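Local coordinates for protein 8-demethyl-8-aminoriboflavin-5'-phosphate synthase (Streptomyces davawensis, PDB 5MLD) that replaces the C-8 methyl group of riboflavin-5'-phosphate with an amino group taken from glutamate, a step in biosynthesis of the antibiotic roseoflavin, at residues Asp70-Leu75 with Glu105-Met110; Ala127-Cys132 with His140-Val145. One frame throughout, in Å; residues are numbered along the deposited sequence.

Contact 1: Asp70-Leu75 with Glu105-Met110; sequences DEWPWL and EKLNLM. With 8DP (8-demethyl-8-aminoriboflavin-5'-phosphate), chain L.
In this flavodoxin-like fold the start of helix 72-81 meets the end of helix 98-107, and the centre of the meeting is a cation-pi contact between Trp-72 and Lys-106. The lysine chain lies over one face of the indole, the two side chains running past each other in opposite directions. Lys-106 CB sits 3.6 Å from Trp-72 CZ2, over the rim of the six-membered ring. Bends at chi3 (79°) and chi4 (76°) then curl the far end of the chain over the pyrrole part, where Lys-106 CE lies 3.5 Å from Trp-72 CG in a CH-pi contact. The ammonium follows: Lys-106 NZ is 4.8 Å from the centroid of the Trp-72 five-membered ring, 23° off its normal. Beyond the indole, Lys-106 NZ is hydrogen-bonded to the carbonyl O of Glu-50 and shares a water with Asp-70 OD2, which also accepts from the Glu-50 backbone N. The two charged groups thus face each other through water, with Asp-70 OD2 and Lys-106 NZ 4.4 Å apart. The other carboxylate oxygen forms an Asx turn before the helix, Trp-72 N donating to Asp-70 OD1 at 3.0 Å from well above the carboxylate plane. Leu-107 CD1 extends the apolar side, 4.3 Å from Trp-72 CH2. One residue before the lysine, Glu-105 O lies near methyl C10 of an aminoflavin hydrogen-bonded to Thr-11 and Ser-19 of a second subunit, among others. A second water joins the indole to the helix end, accepting from Trp-72 NE1 and donating to Lys-106 O, 2.8 Å from each.

Contact 2: Ala127-Cys132 with His140-Val145; sequences AGLLMC and HVAGTV. With 8DP (8-demethyl-8-aminoriboflavin-5'-phosphate), chain I.
Leu-129 and Met-131, alternate residues of strand 125-132, project from the same face of the sheet, and helix 138-152 packs over both, in the beta-alpha-beta unit that strand 154-155 completes. The axes of 127-132 and 140-145 run roughly antiparallel, at 148°, with a closest approach of 9.8 Å. Ala-142 is the meeting point: both strand residues touch it, but only Leu-129 gets as far as its CA. Leu-129 has CG anti to the backbone N (chi1 -162°), and its two methyls divide the work. Leu-129 CD2 presses on Ala-142, 3.4 Å from Ala-142 CA, tighter than usual carbon contact. CD1 reaches one helical turn further, and the leucine and Val-145 side chains cross obliquely, Leu-129 CD1 lying 4.0 Å from Val-145 CG1. Met-131 serves the other end. Its thioether slides alongside Val-141 in the reverse direction, with Met-131 SD 3.8 Å from Val-141 CB. A bend at chi3 (-70°) then turns the terminal methyl to the alanine, bringing Met-131 CE to 3.8 Å from Ala-142 CB. Ile-87 and Ala-161 of the flanking strands also touch Leu-129, while Leu-130 points to the opposite face of the sheet and packs on helix 20-34. At the strand end Cys-132 belongs to the FMN site, Cys-132 O lying 3.1 Å from ribityl O5 of the bound aminoflavin. No hydrogen bond joins the two segments, and all five touching residues are buried and apolar, so close packing and the burial of hydrophobic surface join them without a directional bond.

Overall arrangement
Following the chain from the N terminus, strand 4-9, helix 20-34 and strand 38-43 lead to helix 72-81; the chain then passes through strand 84-92 and returns on helix 98-107, where contact 1 closes a loop of 29 intervening residues. Strand 125-132 follows, and after a short connection helix 138-152 turns back over it, closing the much shorter loop of contact 2. The two loops stand in series, neither nesting nor crossing. The centres of contact 1 and contact 2 lie about 19 Å apart. Contact 1 joins two helices in a partly buried place, contact 2 a helix to the buried sheet; both also reach the second subunit.

Contact 1: Asp70-Leu75 with Glu105-Met110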
ATOM      1  N   ASP A  70     -20.175 -22.044 -14.021  1.00 23.60           N
ATOM      2  CA  ASP A  70     -19.653 -20.873 -14.718  1.00 24.34           C
ATOM      3  C   ASP A  70     -18.408 -21.306 -15.494  1.00 28.71           C
ATOM      4  O   ASP A  70     -18.167 -22.498 -15.728  1.00 24.77           O
ATOM      5  CB  ASP A  70     -19.415 -19.727 -13.717  1.00 25.78           C
ATOM      6  CG  ASP A  70     -18.246 -19.995 -12.767  1.00 23.16           C
ATOM      7  OD1 ASP A  70     -17.695 -21.105 -12.778  1.00 21.38           O
ATOM      8  OD2 ASP A  70     -17.880 -19.083 -12.001  1.00 24.58           O
ATOM      9  N   GLU A  71     -17.589 -20.336 -15.900  1.00 23.55           N
ATOM     10  CA  GLU A  71     -16.380 -20.618 -16.666  1.00 21.98           C
ATOM     11  C   GLU A  71     -15.119 -20.633 -15.809  1.00 19.63           C
ATOM     12  O   GLU A  71     -14.012 -20.645 -16.360  1.00 22.82           O
ATOM     13  CB  GLU A  71     -16.205 -19.600 -17.789  1.00 22.45           C
ATOM     14  CG  GLU A  71     -17.296 -19.619 -18.839  1.00 25.05           C
ATOM     15  CD  GLU A  71     -16.985 -18.659 -19.961  1.00 27.30           C
ATOM     16  OE1 GLU A  71     -15.963 -18.851 -20.646  1.00 31.80           O
ATOM     17  OE2 GLU A  71     -17.734 -17.689 -20.130  1.00 22.70           O
ATOM     18  N   TRP A  72     -15.252 -20.597 -14.489  1.00 19.68           N
ATOM     19  CA  TRP A  72     -14.055 -20.626 -13.652  1.00 25.41           C
ATOM     20  C   TRP A  72     -13.257 -21.925 -13.774  1.00 24.26           C
ATOM     21  O   TRP A  72     -12.019 -21.843 -13.859  1.00 22.11           O
ATOM     22  CB  TRP A  72     -14.429 -20.341 -12.193  1.00 22.15           C
ATOM     23  CG  TRP A  72     -13.250 -20.461 -11.264  1.00 23.54           C
ATOM     24  CD1 TRP A  72     -13.124 -21.330 -10.220  1.00 25.43           C
ATOM     25  CD2 TRP A  72     -12.028 -19.710 -11.308  1.00 20.92           C
ATOM     26  NE1 TRP A  72     -11.917 -21.149  -9.592  1.00 23.79           N
ATOM     27  CE2 TRP A  72     -11.220 -20.167 -10.246  1.00 24.14           C
ATOM     28  CE3 TRP A  72     -11.537 -18.695 -12.138  1.00 24.46           C
ATOM     29  CZ2 TRP A  72      -9.953 -19.648  -9.993  1.00 23.36           C
ATOM     30  CZ3 TRP A  72     -10.274 -18.180 -11.883  1.00 22.67           C
ATOM     31  CH2 TRP A  72      -9.503 -18.657 -10.815  1.00 23.27           C
ATOM     32  N   PRO A  73     -13.858 -23.124 -13.773  1.00 23.39           N
ATOM     33  CA  PRO A  73     -13.026 -24.335 -13.942  1.00 23.56           C
ATOM     34  C   PRO A  73     -12.155 -24.290 -15.186  1.00 24.89           C
ATOM     35  O   PRO A  73     -10.971 -24.651 -15.132  1.00 23.54           O
ATOM     36  CB  PRO A  73     -14.065 -25.465 -14.006  1.00 22.76           C
ATOM     37  CG  PRO A  73     -15.196 -24.954 -13.167  1.00 27.37           C
ATOM     38  CD  PRO A  73     -15.263 -23.467 -13.471  1.00 25.88           C
ATOM     39  N   TRP A  74     -12.721 -23.837 -16.308  1.00 24.47           N
ATOM     40  CA  TRP A  74     -11.948 -23.662 -17.535  1.00 25.67           C
ATOM     41  C   TRP A  74     -10.750 -22.735 -17.316  1.00 24.82           C
ATOM     42  O   TRP A  74      -9.619 -23.065 -17.695  1.00 23.92           O
ATOM     43  CB  TRP A  74     -12.865 -23.120 -18.634  1.00 24.54           C
ATOM     44  CG  TRP A  74     -12.171 -22.604 -19.851  1.00 25.79           C
ATOM     45  CD1 TRP A  74     -11.740 -23.338 -20.918  1.00 28.32           C
ATOM     46  CD2 TRP A  74     -11.856 -21.229 -20.155  1.00 24.23           C
ATOM     47  NE1 TRP A  74     -11.165 -22.511 -21.858  1.00 29.08           N
ATOM     48  CE2 TRP A  74     -11.222 -21.215 -21.412  1.00 26.86           C
ATOM     49  CE3 TRP A  74     -12.045 -20.019 -19.483  1.00 22.20           C
ATOM     50  CZ2 TRP A  74     -10.775 -20.034 -22.014  1.00 30.18           C
ATOM     51  CZ3 TRP A  74     -11.599 -18.847 -20.084  1.00 25.29           C
ATOM     52  CH2 TRP A  74     -10.973 -18.865 -21.334  1.00 27.29           C
ATOM     53  N   LEU A  75     -10.976 -21.572 -16.696  1.00 22.32           N
ATOM     54  CA  LEU A  75      -9.873 -20.632 -16.490  1.00 20.20           C
ATOM     55  C   LEU A  75      -8.875 -21.152 -15.461  1.00 20.89           C
ATOM     56  O   LEU A  75      -7.662 -20.991 -15.641  1.00 22.79           O
ATOM     57  CB  LEU A  75     -10.407 -19.258 -16.066  1.00 20.16           C
ATOM     58  CG  LEU A  75      -9.378 -18.139 -15.848  1.00 23.94           C
ATOM     59  CD1 LEU A  75      -8.421 -17.993 -17.016  1.00 22.89           C
ATOM     60  CD2 LEU A  75     -10.074 -16.794 -15.551  1.00 23.04           C
ATOM     61  N   GLU A 105      -9.102 -13.556  -5.812  1.00 17.99           N
ATOM     62  CA  GLU A 105      -9.904 -14.105  -4.717  1.00 18.51           C
ATOM     63  C   GLU A 105     -10.207 -15.587  -4.934  1.00 23.85           C
ATOM     64  O   GLU A 105     -10.079 -16.408  -4.011  1.00 21.55           O
ATOM     65  CB  GLU A 105     -11.211 -13.316  -4.565  1.00 19.76           C
ATOM     66  CG  GLU A 105     -11.068 -11.961  -3.883  1.00 20.89           C
ATOM     67  CD  GLU A 105     -12.334 -11.127  -3.979  1.00 20.12           C
ATOM     68  OE1 GLU A 105     -13.203 -11.425  -4.854  1.00 17.42           O
ATOM     69  OE2 GLU A 105     -12.473 -10.183  -3.159  1.00 20.96           O
ATOM     70  N   LYS A 106     -10.649 -15.946  -6.141  1.00 21.95           N
ATOM     71  CA  LYS A 106     -10.971 -17.344  -6.410  1.00 22.42           C
ATOM     72  C   LYS A 106      -9.724 -18.214  -6.446  1.00 25.67           C
ATOM     73  O   LYS A 106      -9.756 -19.372  -5.996  1.00 21.41           O
ATOM     74  CB  LYS A 106     -11.750 -17.440  -7.714  1.00 23.30           C
ATOM     75  CG  LYS A 106     -13.083 -16.702  -7.608  1.00 26.59           C
ATOM     76  CD  LYS A 106     -13.899 -16.776  -8.889  1.00 26.73           C
ATOM     77  CE  LYS A 106     -14.641 -18.103  -9.060  1.00 25.01           C
ATOM     78  NZ  LYS A 106     -15.842 -18.209  -8.201  1.00 23.63           N
ATOM     79  N   LEU A 107      -8.619 -17.668  -6.945  1.00 21.42           N
ATOM     80  CA  LEU A 107      -7.380 -18.431  -7.000  1.00 23.32           C
ATOM     81  C   LEU A 107      -6.864 -18.760  -5.603  1.00 29.68           C
ATOM     82  O   LEU A 107      -6.181 -19.775  -5.419  1.00 33.35           O
ATOM     83  CB  LEU A 107      -6.333 -17.653  -7.808  1.00 22.75           C
ATOM     84  CG  LEU A 107      -5.150 -18.425  -8.384  1.00 29.50           C
ATOM     85  CD1 LEU A 107      -5.634 -19.582  -9.226  1.00 22.34           C
ATOM     86  CD2 LEU A 107      -4.239 -17.520  -9.210  1.00 23.83           C
ATOM     87  N   ASN A 108      -7.192 -17.941  -4.603  0.53 29.96           N
ATOM     88  CA  ASN A 108      -6.690 -18.178  -3.253  0.53 31.47           C
ATOM     89  C   ASN A 108      -7.370 -19.368  -2.598  0.53 34.28           C
ATOM     90  O   ASN A 108      -7.620 -19.369  -1.388  0.53 39.39           O
ATOM     91  CB  ASN A 108      -6.866 -16.943  -2.375  0.53 32.12           C
ATOM     92  CG  ASN A 108      -5.603 -16.118  -2.282  0.53 33.37           C
ATOM     93  OD1 ASN A 108      -5.144 -15.553  -3.272  0.53 32.79           O
ATOM     94  ND2 ASN A 108      -5.035 -16.039  -1.081  0.53 34.50           N
ATOM     95  N   LEU A 109      -7.698 -20.371  -3.396  0.53 34.18           N
ATOM     96  CA  LEU A 109      -8.018 -21.685  -2.891  0.53 36.38           C
ATOM     97  C   LEU A 109      -6.825 -22.612  -2.966  0.53 35.64           C
ATOM     98  O   LEU A 109      -6.906 -23.755  -2.492  0.53 35.56           O
ATOM     99  CB  LEU A 109      -9.181 -22.292  -3.690  0.53 34.07           C
ATOM    100  CG  LEU A 109     -10.622 -21.790  -3.535  0.53 35.86           C
ATOM    101  CD1 LEU A 109     -11.611 -22.959  -3.421  0.53 36.96           C
ATOM    102  CD2 LEU A 109     -10.764 -20.861  -2.350  0.53 35.82           C
ATOM    103  N   MET A 110      -5.726 -22.162  -3.555  0.53 34.25           N
ATOM    104  CA  MET A 110      -4.628 -23.054  -3.895  0.53 35.00           C
ATOM    105  C   MET A 110      -3.453 -22.922  -2.925  0.53 32.51           C
ATOM    106  O   MET A 110      -2.303 -22.974  -3.344  0.53 34.27           O
ATOM    107  CB  MET A 110      -4.139 -22.783  -5.328  0.53 34.41           C
ATOM    108  CG  MET A 110      -5.214 -22.726  -6.413  0.53 32.90           C
ATOM    109  SD  MET A 110      -5.762 -24.333  -7.031  0.53 39.18           S
ATOM    110  CE  MET A 110      -7.352 -24.471  -6.211  0.53 36.11           C
TER
HETATM  111  C4  8DP L 301     -11.277 -12.469   5.600  1.00 24.83           C
HETATM  112  C5  8DP L 301     -10.158 -13.491   5.600  1.00 19.09           C
HETATM  113  C8  8DP L 301     -10.580 -14.856   1.589  1.00 23.06           C
HETATM  114  N3  8DP L 301      -7.499 -12.248   2.445  1.00 19.54           N
HETATM  115  C2  8DP L 301     -13.541 -12.533   6.754  1.00 27.62           C
HETATM  116  N2  8DP L 301     -11.648 -15.774   1.264  1.00 22.33           N
HETATM  117  N1  8DP L 301      -9.205 -13.087   4.481  1.00 22.38           N
HETATM  118  C6  8DP L 301      -9.379 -13.515   3.205  1.00 20.29           C
HETATM  119  O6  8DP L 301     -12.784 -14.376   5.500  1.00 29.51           O
HETATM  120  N4  8DP L 301      -8.012 -11.787   5.992  1.00 20.21           N
HETATM  121  C12 8DP L 301      -8.505 -13.086   2.170  1.00 21.64           C
HETATM  122  C13 8DP L 301      -8.194 -12.231   4.736  1.00 21.52           C
HETATM  123  C14 8DP L 301      -7.336 -11.808   3.711  1.00 20.59           C
HETATM  124  C15 8DP L 301      -6.305 -10.914   4.030  1.00 20.03           C
HETATM  125  C16 8DP L 301      -7.028 -10.954   6.257  1.00 22.68           C
HETATM  126  C1  8DP L 301     -15.007 -12.816   6.363  1.00 22.98           C
HETATM  127  C3  8DP L 301     -12.725 -12.977   5.545  1.00 33.24           C
HETATM  128  C7  8DP L 301     -10.419 -14.396   2.906  1.00 23.17           C
HETATM  129  C9  8DP L 301      -9.704 -14.406   0.561  1.00 19.70           C
HETATM  130  O1  8DP L 301     -18.045 -13.045   6.589  1.00 22.21           O
HETATM  131  P1  8DP L 301     -17.379 -11.803   5.907  1.00 19.88           P
HETATM  132  O2  8DP L 301     -17.359 -12.002   4.386  1.00 22.72           O
HETATM  133  O3  8DP L 301     -18.094 -10.497   6.330  1.00 16.69           O
HETATM  134  O4  8DP L 301     -15.835 -11.606   6.429  1.00 20.56           O
HETATM  135  O5  8DP L 301     -13.359 -11.207   7.150  1.00 27.77           O
HETATM  136  O7  8DP L 301     -11.098 -11.236   5.631  1.00 19.86           O
HETATM  137  C10 8DP L 301      -9.905 -14.904  -0.845  1.00 25.06           C
HETATM  138  C11 8DP L 301      -8.674 -13.540   0.847  1.00 21.67           C
HETATM  139  O8  8DP L 301      -5.416 -10.436   3.040  1.00 20.66           O
HETATM  140  N5  8DP L 301      -6.176 -10.517   5.305  1.00 20.94           N
HETATM  141  O9  8DP L 301      -6.824 -10.481   7.576  1.00 20.91           O
HETATM  142  O   HOH W   1     -17.082 -20.265  -9.629  1.00 24.44           O
HETATM  143  O   HOH W   2     -11.069 -21.611  -6.919  1.00 31.76           O

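Contact 2: Ala127-Cys132 with His140-Val145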
ATOM      1  N   ALA A 127       5.696 -15.616 -12.014  1.00 18.33           N
ATOM      2  CA  ALA A 127       4.749 -14.529 -12.215  1.00 18.80           C
ATOM      3  C   ALA A 127       5.445 -13.295 -12.769  1.00 19.29           C
ATOM      4  O   ALA A 127       6.580 -12.976 -12.396  1.00 17.13           O
ATOM      5  CB  ALA A 127       4.027 -14.162 -10.911  1.00 18.51           C
ATOM      6  N   GLY A 128       4.741 -12.607 -13.672  1.00 19.76           N
ATOM      7  CA  GLY A 128       5.133 -11.289 -14.112  1.00 21.38           C
ATOM      8  C   GLY A 128       3.908 -10.399 -14.136  1.00 19.74           C
ATOM      9  O   GLY A 128       2.782 -10.851 -13.917  1.00 20.58           O
ATOM     10  N   LEU A 129       4.139  -9.128 -14.419  1.00 15.64           N
ATOM     11  CA  LEU A 129       3.067  -8.157 -14.302  1.00 17.87           C
ATOM     12  C   LEU A 129       3.204  -7.135 -15.419  1.00 16.45           C
ATOM     13  O   LEU A 129       4.310  -6.650 -15.673  1.00 18.84           O
ATOM     14  CB  LEU A 129       3.147  -7.494 -12.934  1.00 24.93           C
ATOM     15  CG  LEU A 129       1.957  -6.758 -12.372  1.00 25.92           C
ATOM     16  CD1 LEU A 129       0.753  -7.696 -12.281  1.00 27.83           C
ATOM     17  CD2 LEU A 129       2.381  -6.311 -11.009  1.00 20.72           C
ATOM     18  N   LEU A 130       2.095  -6.838 -16.098  1.00 14.57           N
ATOM     19  CA  LEU A 130       1.982  -5.692 -16.994  1.00 16.45           C
ATOM     20  C   LEU A 130       0.900  -4.769 -16.448  1.00 17.00           C
ATOM     21  O   LEU A 130      -0.191  -5.234 -16.105  1.00 19.82           O
ATOM     22  CB  LEU A 130       1.631  -6.128 -18.419  1.00 18.40           C
ATOM     23  CG  LEU A 130       2.632  -7.058 -19.122  1.00 13.89           C
ATOM     24  CD1 LEU A 130       2.058  -7.522 -20.429  1.00 16.24           C
ATOM     25  CD2 LEU A 130       3.999  -6.368 -19.349  1.00 16.53           C
ATOM     26  N   MET A 131       1.190  -3.468 -16.345  1.00 18.64           N
ATOM     27  CA  MET A 131       0.213  -2.549 -15.762  1.00 17.13           C
ATOM     28  C   MET A 131       0.097  -1.288 -16.606  1.00 16.77           C
ATOM     29  O   MET A 131       1.074  -0.826 -17.207  1.00 16.77           O
ATOM     30  CB  MET A 131       0.577  -2.159 -14.322  1.00 16.88           C
ATOM     31  CG  MET A 131       0.469  -3.276 -13.308  1.00 22.11           C
ATOM     32  SD  MET A 131       1.278  -2.793 -11.783  1.00 20.00           S
ATOM     33  CE  MET A 131       3.002  -2.786 -12.237  1.00 20.00           C
ATOM     34  N   CYS A 132      -1.102  -0.712 -16.621  1.00 16.91           N
ATOM     35  CA  CYS A 132      -1.345   0.530 -17.352  1.00 14.19           C
ATOM     36  C   CYS A 132      -2.207   1.429 -16.479  1.00 15.86           C
ATOM     37  O   CYS A 132      -3.280   1.014 -16.053  1.00 17.56           O
ATOM     38  CB  CYS A 132      -2.054   0.258 -18.683  1.00 20.75           C
ATOM     39  SG  CYS A 132      -1.863   1.645 -19.751  1.00 27.19           S
ATOM     40  N   HIS A 140       2.747   0.315  -6.339  1.00 15.36           N
ATOM     41  CA  HIS A 140       1.832  -0.118  -5.284  1.00 20.19           C
ATOM     42  C   HIS A 140       1.070  -1.376  -5.700  1.00 18.28           C
ATOM     43  O   HIS A 140       0.985  -2.351  -4.942  1.00 17.31           O
ATOM     44  CB  HIS A 140       0.875   1.032  -4.952  1.00 18.83           C
ATOM     45  CG  HIS A 140      -0.066   0.742  -3.820  1.00 21.44           C
ATOM     46  ND1 HIS A 140      -1.221   1.466  -3.614  1.00 25.73           N
ATOM     47  CD2 HIS A 140      -0.014  -0.174  -2.824  1.00 23.40           C
ATOM     48  CE1 HIS A 140      -1.846   1.000  -2.546  1.00 22.94           C
ATOM     49  NE2 HIS A 140      -1.130   0.012  -2.042  1.00 22.48           N
ATOM     50  N   VAL A 141       0.530  -1.383  -6.920  1.00 17.48           N
ATOM     51  CA  VAL A 141      -0.184  -2.560  -7.399  1.00 13.18           C
ATOM     52  C   VAL A 141       0.761  -3.744  -7.525  1.00 18.38           C
ATOM     53  O   VAL A 141       0.409  -4.874  -7.161  1.00 16.11           O
ATOM     54  CB  VAL A 141      -0.882  -2.252  -8.740  1.00 17.00           C
ATOM     55  CG1 VAL A 141      -1.498  -3.502  -9.304  1.00 15.35           C
ATOM     56  CG2 VAL A 141      -1.959  -1.197  -8.537  1.00 16.56           C
ATOM     57  N   ALA A 142       1.970  -3.504  -8.038  1.00 15.92           N
ATOM     58  CA  ALA A 142       2.931  -4.590  -8.187  1.00 16.84           C
ATOM     59  C   ALA A 142       3.239  -5.215  -6.842  1.00 18.16           C
ATOM     60  O   ALA A 142       3.262  -6.442  -6.714  1.00 17.42           O
ATOM     61  CB  ALA A 142       4.214  -4.086  -8.857  1.00 19.48           C
ATOM     62  N   GLY A 143       3.430  -4.392  -5.818  1.00 17.63           N
ATOM     63  CA  GLY A 143       3.695  -4.944  -4.498  1.00 18.80           C
ATOM     64  C   GLY A 143       2.556  -5.820  -4.020  1.00 20.83           C
ATOM     65  O   GLY A 143       2.768  -6.947  -3.563  1.00 21.12           O
ATOM     66  N   THR A 144       1.322  -5.325  -4.153  1.00 16.57           N
ATOM     67  CA  THR A 144       0.166  -6.073  -3.658  1.00 17.27           C
ATOM     68  C   THR A 144      -0.054  -7.359  -4.453  1.00 17.05           C
ATOM     69  O   THR A 144      -0.228  -8.440  -3.874  1.00 18.43           O
ATOM     70  CB  THR A 144      -1.080  -5.181  -3.703  1.00 22.16           C
ATOM     71  OG1 THR A 144      -0.868  -4.047  -2.856  1.00 21.89           O
ATOM     72  CG2 THR A 144      -2.272  -5.931  -3.183  1.00 19.42           C
ATOM     73  N   VAL A 145      -0.030  -7.272  -5.783  1.00 14.14           N
ATOM     74  CA  VAL A 145      -0.347  -8.443  -6.600  1.00 15.19           C
ATOM     75  C   VAL A 145       0.764  -9.485  -6.519  1.00 20.86           C
ATOM     76  O   VAL A 145       0.500 -10.685  -6.368  1.00 17.55           O
ATOM     77  CB  VAL A 145      -0.611  -8.025  -8.053  1.00 19.07           C
ATOM     78  CG1 VAL A 145      -0.746  -9.251  -8.942  1.00 17.71           C
ATOM     79  CG2 VAL A 145      -1.851  -7.138  -8.138  1.00 16.51           C
TER
HETATM   80  C4  8DP I 301      -6.895   3.721 -15.856  1.00 24.32           C
HETATM   81  C5  8DP I 301      -7.215   5.138 -15.365  1.00 16.85           C
HETATM   82  C8  8DP I 301     -11.098   4.287 -13.826  1.00 18.28           C
HETATM   83  N3  8DP I 301      -7.960   4.742 -11.134  1.00 17.75           N
HETATM   84  C2  8DP I 301      -6.721   2.761 -18.246  1.00 31.54           C
HETATM   85  N2  8DP I 301     -12.225   4.113 -14.707  1.00 20.46           N
HETATM   86  N1  8DP I 301      -7.492   5.027 -13.872  1.00 18.08           N
HETATM   87  C6  8DP I 301      -8.734   4.726 -13.417  1.00 17.90           C
HETATM   88  O6  8DP I 301      -8.548   4.086 -17.605  1.00 29.79           O
HETATM   89  N4  8DP I 301      -5.227   5.465 -13.418  1.00 16.45           N
HETATM   90  C12 8DP I 301      -8.972   4.606 -12.030  1.00 17.72           C
HETATM   91  C13 8DP I 301      -6.476   5.170 -12.982  1.00 18.15           C
HETATM   92  C14 8DP I 301      -6.714   5.020 -11.608  1.00 17.66           C
HETATM   93  C15 8DP I 301      -5.628   5.180 -10.737  1.00 17.03           C
HETATM   94  C16 8DP I 301      -4.235   5.606 -12.561  1.00 15.40           C
HETATM   95  C1  8DP I 301      -7.577   1.828 -19.110  1.00 19.02           C
HETATM   96  C3  8DP I 301      -7.631   3.168 -17.086  1.00 32.91           C
HETATM   97  C7  8DP I 301      -9.815   4.593 -14.325  1.00 17.69           C
HETATM   98  C9  8DP I 301     -11.309   4.161 -12.422  1.00 17.77           C
HETATM   99  O1  8DP I 301      -7.053  -1.702 -20.641  1.00 16.05           O
HETATM  100  P1  8DP I 301      -7.884  -0.465 -20.238  1.00 17.23           P
HETATM  101  O2  8DP I 301      -8.310   0.316 -21.530  1.00 17.43           O
HETATM  102  O3  8DP I 301      -9.109  -0.849 -19.419  1.00 14.90           O
HETATM  103  O4  8DP I 301      -6.938   0.522 -19.377  1.00 18.76           O
HETATM  104  O5  8DP I 301      -5.570   2.088 -17.875  1.00 23.59           O
HETATM  105  O7  8DP I 301      -6.061   2.985 -15.295  1.00 16.96           O
HETATM  106  C10 8DP I 301     -12.681   3.841 -11.868  1.00 22.89           C
HETATM  107  C11 8DP I 301     -10.258   4.312 -11.554  1.00 18.12           C
HETATM  108  O8  8DP I 301      -5.788   5.034  -9.359  1.00 18.70           O
HETATM  109  N5  8DP I 301      -4.419   5.463 -11.235  1.00 14.61           N
HETATM  110  O9  8DP I 301      -2.918   5.900 -12.994  1.00 16.45           O